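PDB 6SRT: N-acetylmuramoyl-L-alanine amidase from Clostridium intestinale URNW, which is an endolysin that binds a zinc ion and probably cleaves the amide bond between N-acetylmuramic acid and L-alanine in bacterial cell-wall peptidoglycan. Local coordinates for residues K23-Y29 against T82-G86; Y29-L35 against W68-G72; F39-V45 against V99-G105; S129-M133 against K165-K169. All blocks are in the same frame, centred on the assembly; numbering follows the deposited sequence. Where two conformers were deposited one is given.

Interaction 1. Residues K23-Y29 against T82-G86; sequences KIVEVNY and TIYRG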
loop_
_atom_site.group_PDB
_atom_site.type_symbol
_atom_site.label_atom_id
_atom_site.label_comp_id
_atom_site.label_asym_id
_atom_site.label_seq_id
_atom_site.Cartn_x
_atom_site.Cartn_y
_atom_site.Cartn_z
ATOM N N LYS A 23 6.346 12.442 4.644
ATOM C CA LYS A 23 5.777 13.276 3.584
ATOM C C LYS A 23 4.895 12.389 2.710
ATOM O O LYS A 23 5.391 11.439 2.081
ATOM C CB LYS A 23 6.878 13.922 2.753
ATOM C CG LYS A 23 6.318 14.749 1.598
ATOM C CD LYS A 23 5.639 16.041 2.015
ATOM C CE LYS A 23 4.955 16.781 0.876
ATOM N NZ LYS A 23 3.478 16.596 0.905
ATOM N N ILE A 24 3.616 12.741 2.652
ATOM C CA ILE A 24 2.629 12.047 1.804
ATOM C C ILE A 24 2.165 13.068 0.762
ATOM O O ILE A 24 1.698 14.167 1.107
ATOM C CB ILE A 24 1.493 11.462 2.657
ATOM C CG1 ILE A 24 2.000 10.319 3.566
ATOM C CG2 ILE A 24 0.373 10.995 1.721
ATOM C CD1 ILE A 24 1.105 10.024 4.712
ATOM N N VAL A 25 2.331 12.748 -0.505
ATOM C CA VAL A 25 1.890 13.613 -1.615
ATOM C C VAL A 25 0.406 13.371 -1.843
ATOM O O VAL A 25 0.020 12.253 -2.225
ATOM C CB VAL A 25 2.732 13.428 -2.863
ATOM C CG1 VAL A 25 2.209 14.243 -4.014
ATOM C CG2 VAL A 25 4.217 13.682 -2.567
ATOM N N GLU A 26 -0.372 14.426 -1.719
ATOM C CA GLU A 26 -1.831 14.333 -1.971
ATOM C C GLU A 26 -1.986 14.362 -3.496
ATOM O O GLU A 26 -1.204 15.030 -4.270
ATOM C CB GLU A 26 -2.565 15.466 -1.220
ATOM C CG GLU A 26 -2.364 15.442 0.284
ATOM C CD GLU A 26 -2.725 14.178 1.094
ATOM O OE1 GLU A 26 -3.577 13.494 0.664
ATOM O OE2 GLU A 26 -2.269 13.998 2.277
ATOM N N VAL A 27 -2.892 13.576 -3.975
ATOM C CA VAL A 27 -3.202 13.490 -5.404
ATOM C C VAL A 27 -4.674 13.791 -5.585
ATOM O O VAL A 27 -5.475 13.424 -4.774
ATOM C CB VAL A 27 -2.847 12.120 -5.982
ATOM C CG1 VAL A 27 -3.232 12.004 -7.428
ATOM C CG2 VAL A 27 -1.397 11.774 -5.716
ATOM N N ASN A 28 -4.979 14.570 -6.615
ATOM C CA ASN A 28 -6.353 14.903 -7.033
ATOM C C ASN A 28 -6.913 13.731 -7.810
ATOM O O ASN A 28 -6.421 13.416 -8.889
ATOM C CB ASN A 28 -6.331 16.222 -7.811
ATOM C CG ASN A 28 -5.957 17.384 -6.918
ATOM O OD1 ASN A 28 -6.442 17.480 -5.783
ATOM N ND2 ASN A 28 -5.098 18.270 -7.421
ATOM N N TYR A 29 -7.895 13.069 -7.220
ATOM C CA TYR A 29 -8.648 11.990 -7.904
ATOM C C TYR A 29 -10.121 12.395 -8.089
ATOM O O TYR A 29 -10.703 13.172 -7.288
ATOM C CB TYR A 29 -8.655 10.720 -7.074
ATOM C CG TYR A 29 -7.281 10.149 -6.798
ATOM C CD1 TYR A 29 -6.512 9.571 -7.804
ATOM C CD2 TYR A 29 -6.723 10.179 -5.540
ATOM C CE1 TYR A 29 -5.263 9.040 -7.593
ATOM C CE2 TYR A 29 -5.460 9.681 -5.314
ATOM C CZ TYR A 29 -4.692 9.128 -6.337
ATOM O OH TYR A 29 -3.435 8.628 -6.107
ATOM N N THR A 82 9.059 8.458 -3.191
ATOM C CA THR A 82 7.899 9.356 -3.016
ATOM C C THR A 82 6.680 8.529 -2.637
ATOM O O THR A 82 6.382 7.539 -3.310
ATOM C CB THR A 82 7.615 10.160 -4.289
ATOM O OG1 THR A 82 8.813 10.894 -4.647
ATOM C CG2 THR A 82 6.481 11.141 -4.025
ATOM N N ILE A 83 6.009 8.991 -1.596
ATOM C CA ILE A 83 4.780 8.331 -1.088
ATOM C C ILE A 83 3.616 9.144 -1.623
ATOM O O ILE A 83 3.418 10.286 -1.213
ATOM C CB ILE A 83 4.735 8.206 0.418
ATOM C CG1 ILE A 83 5.953 7.514 1.023
ATOM C CG2 ILE A 83 3.419 7.546 0.793
ATOM C CD1 ILE A 83 6.062 7.776 2.491
ATOM N N TYR A 84 2.796 8.546 -2.465
ATOM C CA TYR A 84 1.567 9.160 -2.939
ATOM C C TYR A 84 0.383 8.579 -2.207
ATOM O O TYR A 84 0.233 7.376 -2.029
ATOM C CB TYR A 84 1.328 8.893 -4.416
ATOM C CG TYR A 84 2.355 9.556 -5.278
ATOM C CD1 TYR A 84 2.289 10.881 -5.617
ATOM C CD2 TYR A 84 3.479 8.858 -5.696
ATOM C CE1 TYR A 84 3.201 11.467 -6.498
ATOM C CE2 TYR A 84 4.469 9.467 -6.463
ATOM C CZ TYR A 84 4.348 10.780 -6.882
ATOM O OH TYR A 84 5.292 11.367 -7.685
ATOM N N ARG A 85 -0.526 9.454 -1.802
ATOM C CA ARG A 85 -1.837 9.036 -1.296
ATOM C C ARG A 85 -2.628 8.418 -2.456
ATOM O O ARG A 85 -2.643 8.975 -3.544
ATOM C CB ARG A 85 -2.603 10.193 -0.678
ATOM C CG ARG A 85 -3.697 9.615 0.189
ATOM C CD ARG A 85 -4.356 10.182 1.242
ATOM N NE ARG A 85 -3.549 10.975 2.080
ATOM C CZ ARG A 85 -3.206 10.645 3.299
ATOM N NH1 ARG A 85 -3.422 9.443 3.806
ATOM N NH2 ARG A 85 -2.584 11.552 4.030
ATOM N N GLY A 86 -3.358 7.356 -2.114
ATOM C CA GLY A 86 -4.364 6.772 -3.010
ATOM C C GLY A 86 -5.753 6.991 -2.421
ATOM O O GLY A 86 -6.236 8.110 -2.319
HETATM O O HOH W 1 7.066 11.190 0.001
#
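Val25 joins the backbone of 82-86 in parallel strand pairing. Its N donates to Ile83 O at 2.8 Å, and its O accepts from Arg85 N at 2.9 Å. The two bonds straddle Tyr84, as parallel pairing requires. Earlier along both chains, a water bridges the backbones: it donates to Lys23 O and accepts from Ile83 N. Further on, Tyr29 OH donates to Arg85 O at 2.7 Å, on a lone pair in the carbonyl plane.

The charged pair is Glu26 and Arg85. The arginine grips side-on, with NE 2.9 Å from Glu26 OE1 and NH2 3.0 Å from Glu26 OE2. The carboxylate and guanidinium planes are only 16° apart. Glu26 starts away from 82-86, and a bend at chi2 (-56°) brings its carboxylate back. Ile24 CG2 lies over one guanidinium face. Arg85 NH1 has a second acid, Glu89.

Apolar contacts line the other face of the strand pair. Val25 CG1 lies 3.7 Å from Tyr84 CD1, and Val27 CG2 reaches the same ring atom from further along. Val25 CG2 meets Thr82 CG2.

Strand 24-25 is an outer strand of the mixed sheet. Strand 83-85 has strand 24-25 on one side and the antiparallel strand 75-77 on the other. Phe75 of strand 75-77 touches Ile24, Ile83 and Arg85. Pro56 of helix 56-65 packs on Tyr29 and Tyr84.

Interaction 2. Residues Y29-L35 against W68-G72; sequences YTWATPL and WSGIG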
loop_
_atom_site.group_PDB
_atom_site.type_symbol
_atom_site.label_atom_id
_atom_site.label_comp_id
_atom_site.label_asym_id
_atom_site.label_seq_id
_atom_site.Cartn_x
_atom_site.Cartn_y
_atom_site.Cartn_z
ATOM N N TYR A 29 -7.895 13.069 -7.220
ATOM C CA TYR A 29 -8.648 11.990 -7.904
ATOM C C TYR A 29 -10.121 12.395 -8.089
ATOM O O TYR A 29 -10.703 13.172 -7.288
ATOM C CB TYR A 29 -8.655 10.720 -7.074
ATOM C CG TYR A 29 -7.281 10.149 -6.798
ATOM C CD1 TYR A 29 -6.512 9.571 -7.804
ATOM C CD2 TYR A 29 -6.723 10.179 -5.540
ATOM C CE1 TYR A 29 -5.263 9.040 -7.593
ATOM C CE2 TYR A 29 -5.460 9.681 -5.314
ATOM C CZ TYR A 29 -4.692 9.128 -6.337
ATOM O OH TYR A 29 -3.435 8.628 -6.107
ATOM N N THR A 30 -10.738 11.811 -9.102
ATOM C CA THR A 30 -12.203 11.867 -9.262
ATOM C C THR A 30 -12.733 10.452 -9.127
ATOM O O THR A 30 -12.568 9.618 -10.051
ATOM C CB THR A 30 -12.551 12.373 -10.672
ATOM O OG1 THR A 30 -12.017 13.686 -10.849
ATOM C CG2 THR A 30 -14.043 12.434 -10.884
ATOM N N TRP A 31 -13.342 10.138 -8.000
ATOM C CA TRP A 31 -13.791 8.799 -7.622
ATOM C C TRP A 31 -15.033 8.468 -8.383
ATOM O O TRP A 31 -15.995 9.282 -8.442
ATOM C CB TRP A 31 -14.018 8.783 -6.117
ATOM C CG TRP A 31 -12.764 8.973 -5.307
ATOM C CD1 TRP A 31 -12.322 10.123 -4.720
ATOM C CD2 TRP A 31 -11.691 8.006 -5.168
ATOM N NE1 TRP A 31 -11.079 9.929 -4.192
ATOM C CE2 TRP A 31 -10.636 8.679 -4.502
ATOM C CE3 TRP A 31 -11.514 6.674 -5.568
ATOM C CZ2 TRP A 31 -9.450 8.030 -4.203
ATOM C CZ3 TRP A 31 -10.351 6.033 -5.224
ATOM C CH2 TRP A 31 -9.340 6.699 -4.569
ATOM N N ALA A 32 -15.034 7.331 -9.053
ATOM C CA ALA A 32 -16.116 6.967 -9.962
ATOM C C ALA A 32 -17.378 6.569 -9.197
ATOM O O ALA A 32 -18.481 6.934 -9.564
ATOM C CB ALA A 32 -15.723 5.866 -10.897
ATOM N N THR A 33 -17.222 5.755 -8.166
ATOM C CA THR A 33 -18.329 5.142 -7.427
ATOM C C THR A 33 -18.176 5.550 -5.972
ATOM O O THR A 33 -17.114 5.935 -5.487
ATOM C CB THR A 33 -18.321 3.609 -7.601
ATOM O OG1 THR A 33 -17.152 3.044 -7.010
ATOM C CG2 THR A 33 -18.377 3.175 -9.045
ATOM N N PRO A 34 -19.245 5.446 -5.157
ATOM C CA PRO A 34 -19.187 5.945 -3.782
ATOM C C PRO A 34 -18.160 5.178 -2.961
ATOM O O PRO A 34 -18.193 3.953 -2.939
ATOM C CB PRO A 34 -20.604 5.721 -3.238
ATOM C CG PRO A 34 -21.463 5.707 -4.428
ATOM C CD PRO A 34 -20.609 5.066 -5.509
ATOM N N LEU A 35 -17.319 5.921 -2.277
ATOM C CA LEU A 35 -16.407 5.329 -1.284
ATOM C C LEU A 35 -17.189 4.995 -0.029
ATOM O O LEU A 35 -18.021 5.743 0.426
ATOM C CB LEU A 35 -15.255 6.285 -0.965
ATOM C CG LEU A 35 -14.289 6.541 -2.106
ATOM C CD1 LEU A 35 -13.240 7.524 -1.663
ATOM C CD2 LEU A 35 -13.674 5.299 -2.673
ATOM N N TRP A 68 -13.479 -0.665 -9.869
ATOM C CA TRP A 68 -13.294 -0.007 -8.583
ATOM C C TRP A 68 -13.567 1.479 -8.719
ATOM O O TRP A 68 -13.572 2.071 -9.808
ATOM C CB TRP A 68 -11.926 -0.306 -8.008
ATOM C CG TRP A 68 -11.557 -1.744 -8.007
ATOM C CD1 TRP A 68 -10.308 -2.170 -8.359
ATOM C CD2 TRP A 68 -12.301 -2.919 -7.662
ATOM N NE1 TRP A 68 -10.254 -3.525 -8.268
ATOM C CE2 TRP A 68 -11.450 -4.009 -7.888
ATOM C CE3 TRP A 68 -13.576 -3.225 -7.264
ATOM C CZ2 TRP A 68 -11.746 -5.333 -7.582
ATOM C CZ3 TRP A 68 -13.926 -4.552 -7.042
ATOM C CH2 TRP A 68 -13.032 -5.613 -7.254
ATOM N N SER A 69 -13.705 2.148 -7.573
ATOM C CA SER A 69 -13.954 3.588 -7.648
ATOM C C SER A 69 -12.750 4.333 -8.231
ATOM O O SER A 69 -12.861 5.406 -8.846
ATOM C CB SER A 69 -14.287 4.085 -6.248
ATOM O OG SER A 69 -14.666 5.468 -6.339
ATOM N N GLY A 70 -11.526 3.810 -7.996
ATOM C CA GLY A 70 -10.262 4.431 -8.365
ATOM C C GLY A 70 -9.174 3.639 -7.674
ATOM O O GLY A 70 -9.418 2.501 -7.217
ATOM N N ILE A 71 -7.995 4.210 -7.658
ATOM C CA ILE A 71 -6.798 3.580 -7.063
ATOM C C ILE A 71 -7.208 2.876 -5.794
ATOM O O ILE A 71 -7.771 3.482 -4.850
ATOM C CB ILE A 71 -5.680 4.587 -6.894
ATOM C CG1 ILE A 71 -4.421 3.895 -6.293
ATOM C CG2 ILE A 71 -6.097 5.794 -6.116
ATOM C CD1 ILE A 71 -3.158 4.667 -6.502
ATOM N N GLY A 72 -6.890 1.553 -5.733
ATOM C CA GLY A 72 -7.351 0.721 -4.639
ATOM C C GLY A 72 -6.444 0.700 -3.434
ATOM O O GLY A 72 -6.864 0.217 -2.387
#
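Ala32 and Ser69 bring the two backbones together, with their CA atoms 4.6 Å apart. Neither segment is a regular helix or strand. Ala32 N donates to Ser69 O at 2.9 Å in a nearly straight bond (175°).

Ser69 makes a second link with its side chain. Its OG donates to Thr33 O at 2.6 Å. OG stands anti to the serine's own N (chi1 -174°), and this turns the hydroxyl into the bend of 31-35. Trp31 CB, 3.4 Å from Ser69 OG, and Leu35 CD2 enclose the same hydroxyl. Thr33 OG1 also lies close to Ser69 CB.

Trp31 lays the six-membered end of its indole along 69-71. CZ3 is 3.5 Å from Gly70 CA, and CH2 is 3.7 Å from Ile71 CG2. Ile71 O sits at the ring edge, in its plane. Leu35 CD1 and Tyr29 CB flank opposite faces of the indole. Ile71 CG2 also lies over a face of the Tyr29 ring, a CH-pi contact 3.9 Å from the centroid.

The contact ties the loop after strand 24-25 to the loop after helix 56-65. That helix supplies Lys64, which donates to Thr30 O and Ser69 O, and Asp60, which accepts from Ile71 N. Arg87, in the loop after strand 83-85, donates to Ile71 O and touches Trp31.

Interaction 3. Residues F39-V45 against V99-G105; sequences FNPNMIV and VNARAFG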
loop_
_atom_site.group_PDB
_atom_site.type_symbol
_atom_site.label_atom_id
_atom_site.label_comp_id
_atom_site.label_asym_id
_atom_site.label_seq_id
_atom_site.Cartn_x
_atom_site.Cartn_y
_atom_site.Cartn_z
ATOM N N PHE A 39 -14.573 1.532 7.447
ATOM C CA PHE A 39 -13.210 0.994 7.371
ATOM C C PHE A 39 -12.629 1.014 8.781
ATOM O O PHE A 39 -12.688 2.030 9.412
ATOM C CB PHE A 39 -12.412 1.915 6.454
ATOM C CG PHE A 39 -10.971 1.551 6.234
ATOM C CD1 PHE A 39 -10.568 0.339 5.729
ATOM C CD2 PHE A 39 -9.972 2.477 6.535
ATOM C CE1 PHE A 39 -9.237 0.043 5.522
ATOM C CE2 PHE A 39 -8.648 2.214 6.261
ATOM C CZ PHE A 39 -8.263 0.983 5.788
ATOM N N ASN A 40 -12.176 -0.153 9.233
ATOM C CA ASN A 40 -11.701 -0.289 10.622
ATOM C C ASN A 40 -10.391 -1.059 10.544
ATOM O O ASN A 40 -10.351 -2.270 10.787
ATOM C CB ASN A 40 -12.760 -0.970 11.482
ATOM C CG ASN A 40 -13.989 -0.105 11.657
ATOM O OD1 ASN A 40 -14.042 0.692 12.624
ATOM N ND2 ASN A 40 -14.909 -0.274 10.766
ATOM N N PRO A 41 -9.284 -0.395 10.202
ATOM C CA PRO A 41 -8.073 -1.135 9.905
ATOM C C PRO A 41 -7.406 -1.757 11.117
ATOM O O PRO A 41 -7.262 -1.095 12.155
ATOM C CB PRO A 41 -7.183 -0.075 9.248
ATOM C CG PRO A 41 -7.704 1.235 9.798
ATOM C CD PRO A 41 -9.187 1.031 9.916
ATOM N N ASN A 42 -7.004 -3.005 10.963
ATOM C CA ASN A 42 -6.208 -3.720 11.961
ATOM C C ASN A 42 -5.073 -4.492 11.310
ATOM O O ASN A 42 -4.456 -5.351 11.971
ATOM C CB ASN A 42 -7.054 -4.529 12.895
ATOM C CG ASN A 42 -7.757 -5.674 12.185
ATOM O OD1 ASN A 42 -7.499 -5.987 11.032
ATOM N ND2 ASN A 42 -8.670 -6.332 12.900
ATOM N N MET A 43 -4.756 -4.194 10.047
ATOM C CA MET A 43 -3.795 -4.962 9.201
ATOM C C MET A 43 -3.194 -3.954 8.231
ATOM O O MET A 43 -3.861 -2.983 7.833
ATOM C CB MET A 43 -4.520 -6.095 8.470
ATOM C CG MET A 43 -3.618 -7.013 7.745
ATOM S SD MET A 43 -4.633 -8.111 6.706
ATOM C CE MET A 43 -5.275 -9.163 8.006
ATOM N N ILE A 44 -1.925 -4.197 7.846
ATOM C CA ILE A 44 -1.301 -3.560 6.694
ATOM C C ILE A 44 -0.904 -4.686 5.725
ATOM O O ILE A 44 -0.324 -5.667 6.152
ATOM C CB ILE A 44 -0.068 -2.746 7.098
ATOM C CG1 ILE A 44 -0.438 -1.574 7.958
ATOM C CG2 ILE A 44 0.760 -2.339 5.894
ATOM C CD1 ILE A 44 0.698 -0.977 8.680
ATOM N N VAL A 45 -1.277 -4.507 4.474
ATOM C CA VAL A 45 -0.986 -5.471 3.383
ATOM C C VAL A 45 -0.083 -4.799 2.344
ATOM O O VAL A 45 -0.409 -3.700 1.827
ATOM C CB VAL A 45 -2.248 -6.011 2.710
ATOM C CG1 VAL A 45 -1.899 -6.966 1.585
ATOM C CG2 VAL A 45 -3.162 -6.698 3.698
ATOM N N VAL A 99 -10.322 -8.717 2.890
ATOM C CA VAL A 99 -9.825 -7.968 4.075
ATOM C C VAL A 99 -9.812 -6.455 3.798
ATOM O O VAL A 99 -9.227 -5.707 4.573
ATOM C CB VAL A 99 -8.408 -8.448 4.507
ATOM C CG1 VAL A 99 -8.462 -9.896 4.971
ATOM C CG2 VAL A 99 -7.337 -8.217 3.434
ATOM N N ASN A 100 -10.502 -5.997 2.759
ATOM C CA ASN A 100 -10.428 -4.582 2.438
ATOM C C ASN A 100 -10.979 -3.705 3.542
ATOM O O ASN A 100 -10.429 -2.638 3.820
ATOM C CB ASN A 100 -11.154 -4.285 1.135
ATOM C CG ASN A 100 -10.317 -4.527 -0.119
ATOM O OD1 ASN A 100 -9.163 -4.107 -0.157
ATOM N ND2 ASN A 100 -10.942 -5.135 -1.131
ATOM N N ALA A 101 -12.000 -4.135 4.277
ATOM C CA ALA A 101 -12.582 -3.299 5.335
ATOM C C ALA A 101 -11.678 -3.208 6.543
ATOM O O ALA A 101 -11.965 -2.389 7.430
ATOM C CB ALA A 101 -13.960 -3.802 5.713
ATOM N N ARG A 102 -10.641 -4.023 6.629
ATOM C CA ARG A 102 -9.752 -4.094 7.803
ATOM C C ARG A 102 -8.269 -3.849 7.458
ATOM O O ARG A 102 -7.448 -3.949 8.382
ATOM C CB ARG A 102 -9.929 -5.430 8.543
ATOM C CG ARG A 102 -9.378 -6.615 7.768
ATOM C CD ARG A 102 -9.529 -7.892 8.548
ATOM N NE ARG A 102 -8.605 -8.076 9.647
ATOM C CZ ARG A 102 -8.369 -9.235 10.240
ATOM N NH1 ARG A 102 -9.029 -10.302 9.852
ATOM N NH2 ARG A 102 -7.492 -9.324 11.219
ATOM N N ALA A 103 -7.927 -3.564 6.215
ATOM C CA ALA A 103 -6.512 -3.517 5.822
ATOM C C ALA A 103 -6.162 -2.261 5.061
ATOM O O ALA A 103 -6.772 -1.977 4.023
ATOM C CB ALA A 103 -6.168 -4.741 5.008
ATOM N N PHE A 104 -5.117 -1.593 5.509
ATOM C CA PHE A 104 -4.396 -0.664 4.611
ATOM C C PHE A 104 -3.651 -1.407 3.547
ATOM O O PHE A 104 -3.112 -2.496 3.781
ATOM C CB PHE A 104 -3.388 0.159 5.410
ATOM C CG PHE A 104 -4.000 1.218 6.278
ATOM C CD1 PHE A 104 -4.593 2.328 5.676
ATOM C CD2 PHE A 104 -3.911 1.131 7.666
ATOM C CE1 PHE A 104 -5.191 3.301 6.465
ATOM C CE2 PHE A 104 -4.481 2.149 8.431
ATOM C CZ PHE A 104 -5.116 3.207 7.838
ATOM N N GLY A 105 -3.679 -0.845 2.364
ATOM C CA GLY A 105 -2.917 -1.403 1.230
ATOM C C GLY A 105 -1.827 -0.450 0.818
ATOM O O GLY A 105 -2.071 0.725 0.483
HETATM O O HOH W 2 -15.097 -2.226 8.931
HETATM O O HOH W 3 -5.254 -8.117 12.028
#
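Phe39 drives its ring edge into one face of Phe104. The pair is T-shaped, with centroids 5.3 Å apart and planes at 83°. A chi1 of 180° swings the ring away from the Phe39 nitrogen and across to 99-105. There its CE1 edge fits against Asn100 O and Ala103 O. Pro41 is the next bump: its CB lies 3.6 Å from Phe104 CE2.

On the opposite face of the parallel strands, Ala103 is small, so Val45 CG2 can come to 3.8 Å of its CB, with Met43 CB beside it. Backbone bonds also join the loops that lead into the two strands, Asn40 N to Ala101 O and Asn42 N to Arg102 O.

Arg102 NE donates to Asn42 OD1 at 2.7 Å (162°), in the amide plane. Met43 CE lies over one guanidinium face. The contact is thus apolar at its aromatic and alanine sides and polar at Arg102. Backbone bonds and packing together set the register, and this strand pair carries Val45 beside His47 and His144.

Interaction 4. Residues S129-M133 against K165-K169; sequences SRYLM and KLNVK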
loop_
_atom_site.group_PDB
_atom_site.type_symbol
_atom_site.label_atom_id
_atom_site.label_comp_id
_atom_site.label_asym_id
_atom_site.label_seq_id
_atom_site.Cartn_x
_atom_site.Cartn_y
_atom_site.Cartn_z
ATOM N N SER A 129 4.931 2.673 7.347
ATOM C CA SER A 129 4.349 1.592 8.171
ATOM C C SER A 129 4.335 1.993 9.661
ATOM O O SER A 129 3.305 1.777 10.307
ATOM C CB SER A 129 5.097 0.304 7.958
ATOM O OG SER A 129 5.069 -0.131 6.602
ATOM N N ARG A 130 5.425 2.518 10.166
ATOM C CA ARG A 130 5.457 2.887 11.579
ATOM C C ARG A 130 4.413 3.970 11.877
ATOM O O ARG A 130 3.731 3.958 12.904
ATOM C CB ARG A 130 6.858 3.279 11.998
ATOM C CG ARG A 130 6.994 3.836 13.424
ATOM C CD ARG A 130 6.370 2.965 14.474
ATOM N NE ARG A 130 6.874 1.578 14.503
ATOM C CZ ARG A 130 6.250 0.553 15.058
ATOM N NH1 ARG A 130 5.041 0.736 15.630
ATOM N NH2 ARG A 130 6.800 -0.646 15.102
ATOM N N TYR A 131 4.272 4.933 10.975
ATOM C CA TYR A 131 3.235 5.964 11.113
ATOM C C TYR A 131 1.838 5.338 11.274
ATOM O O TYR A 131 1.082 5.694 12.208
ATOM C CB TYR A 131 3.277 6.932 9.928
ATOM C CG TYR A 131 1.987 7.701 9.716
ATOM C CD1 TYR A 131 1.566 8.755 10.514
ATOM C CD2 TYR A 131 1.216 7.400 8.590
ATOM C CE1 TYR A 131 0.332 9.399 10.275
ATOM C CE2 TYR A 131 0.033 7.998 8.333
ATOM C CZ TYR A 131 -0.379 9.021 9.137
ATOM O OH TYR A 131 -1.578 9.617 8.846
ATOM N N LEU A 132 1.488 4.414 10.386
ATOM C CA LEU A 132 0.179 3.763 10.458
ATOM C C LEU A 132 0.039 2.887 11.679
ATOM O O LEU A 132 -1.040 2.840 12.279
ATOM C CB LEU A 132 -0.069 2.963 9.177
ATOM C CG LEU A 132 -0.172 3.774 7.881
ATOM C CD1 LEU A 132 -0.182 2.833 6.684
ATOM C CD2 LEU A 132 -1.389 4.678 7.863
ATOM N N MET A 133 1.118 2.173 11.988
ATOM C CA MET A 133 1.053 1.264 13.153
ATOM C C MET A 133 0.792 2.039 14.443
ATOM O O MET A 133 -0.032 1.633 15.274
ATOM C CB MET A 133 2.346 0.482 13.248
ATOM C CG MET A 133 2.524 -0.546 12.145
ATOM S SD MET A 133 4.163 -1.171 11.971
ATOM C CE MET A 133 4.203 -2.332 13.337
ATOM N N LYS A 165 12.932 -4.462 11.163
ATOM C CA LYS A 165 13.145 -3.048 11.445
ATOM C C LYS A 165 12.001 -2.471 12.270
ATOM O O LYS A 165 12.263 -1.565 13.060
ATOM C CB LYS A 165 13.311 -2.293 10.148
ATOM C CG LYS A 165 14.660 -2.572 9.490
ATOM C CD LYS A 165 14.922 -1.921 8.181
ATOM C CE LYS A 165 16.420 -1.862 7.908
ATOM N NZ LYS A 165 16.725 -1.322 6.560
ATOM N N LEU A 166 10.797 -2.952 12.061
ATOM C CA LEU A 166 9.623 -2.466 12.822
ATOM C C LEU A 166 9.422 -3.203 14.132
ATOM O O LEU A 166 8.468 -2.883 14.851
ATOM C CB LEU A 166 8.415 -2.587 11.917
ATOM C CG LEU A 166 8.410 -1.667 10.719
ATOM C CD1 LEU A 166 7.343 -2.063 9.697
ATOM C CD2 LEU A 166 8.198 -0.204 11.108
ATOM N N ASN A 167 10.256 -4.179 14.445
ATOM C CA ASN A 167 10.163 -4.945 15.706
ATOM C C ASN A 167 8.825 -5.675 15.761
ATOM O O ASN A 167 8.176 -5.673 16.843
ATOM C CB ASN A 167 10.385 -4.061 16.934
ATOM C CG ASN A 167 10.528 -4.880 18.210
ATOM O OD1 ASN A 167 11.042 -6.007 18.180
ATOM N ND2 ASN A 167 10.107 -4.318 19.309
ATOM N N VAL A 168 8.445 -6.337 14.684
ATOM C CA VAL A 168 7.223 -7.170 14.632
ATOM C C VAL A 168 7.650 -8.618 14.468
ATOM O O VAL A 168 8.422 -8.893 13.572
ATOM C CB VAL A 168 6.464 -6.794 13.336
ATOM C CG1 VAL A 168 5.393 -7.794 13.010
ATOM C CG2 VAL A 168 5.888 -5.466 13.504
ATOM N N LYS A 169 7.066 -9.521 15.234
ATOM C CA LYS A 169 7.484 -10.943 15.216
ATOM C C LYS A 169 6.557 -11.781 14.345
ATOM O O LYS A 169 6.889 -12.915 13.952
ATOM C CB LYS A 169 7.400 -11.520 16.626
ATOM C CG LYS A 169 8.252 -10.865 17.693
ATOM C CD LYS A 169 9.610 -11.498 17.906
ATOM C CE LYS A 169 10.209 -11.134 19.246
ATOM N NZ LYS A 169 10.198 -9.665 19.470
ATOM O OXT LYS A 169 5.477 -11.386 14.064
HETATM O O HOH W 4 6.467 -3.249 16.766
#
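Ser129 meets Leu166 through its CB, which is 3.7 Å from Leu166 CD1. Its hydroxyl is engaged by other partners, Leu125 O in its own helix and Tyr46 OH.

Arg130 follows. Its CB lies 3.8 Å from the other leucine methyl, CD2, so the two methyls of Leu166 are shared between Ser129 and Arg130. The arginine chain leaves its backbone extended (chi1 174°). It then bends at chi2 and chi3, and the guanidinium runs past the leucine in the opposite direction. NH2 comes within 2.8 Å of Leu166 O, which lies at the guanidinium edge. The same nitrogen donates to a water at 3.1 Å, and this water donates to Asn167 O. NH1 is bonded to Asn134 OD1, one turn further along the helix.

Met133, one turn after Ser129, completes the surface. Its SD is 4.0 Å from Leu166 CD1 and also lies over one face of the Arg130 guanidinium. A bend at chi3 (78°) turns CE to Val168, whose CG2 it meets at 3.6 Å. Leu141 of the edge strand 140-143 touches Met133, Leu166 and Val168 and closes the cluster.

Asn167, with positive phi, is the first residue to leave the helical backbone after helix 159-165, in a Schellman motif. The arrangement is that of a C-terminal helix and tail packed against a sheet-covering helix, here 119-136, in the mixed-sheet alpha/beta fold of the amidase 2 and PGRP family.

In the fold
Interactions 1 and 2 share Tyr29 and touch again where Gly86 CA lies 3.7 Å from Ile71 CG2. Interaction 2 is nested in the chain loop that interaction 1 closes. Interactions 1 and 3 belong to the same mixed sheet, with centres about 18 Å apart. Interaction 3 packs on the helix of interaction 4, with Ile44 CD1 3.9 Å from Met133 CG. Interactions 2 and 4 lie on opposite sides of the chain's centre. The zinc ion is held by His47, His144 and Cys152. Interaction 3 lies nearest this site: the side chain of Val45 is about 6 Å from the zinc. In interaction 2, the side chain of Trp68 is about 11 Å from it.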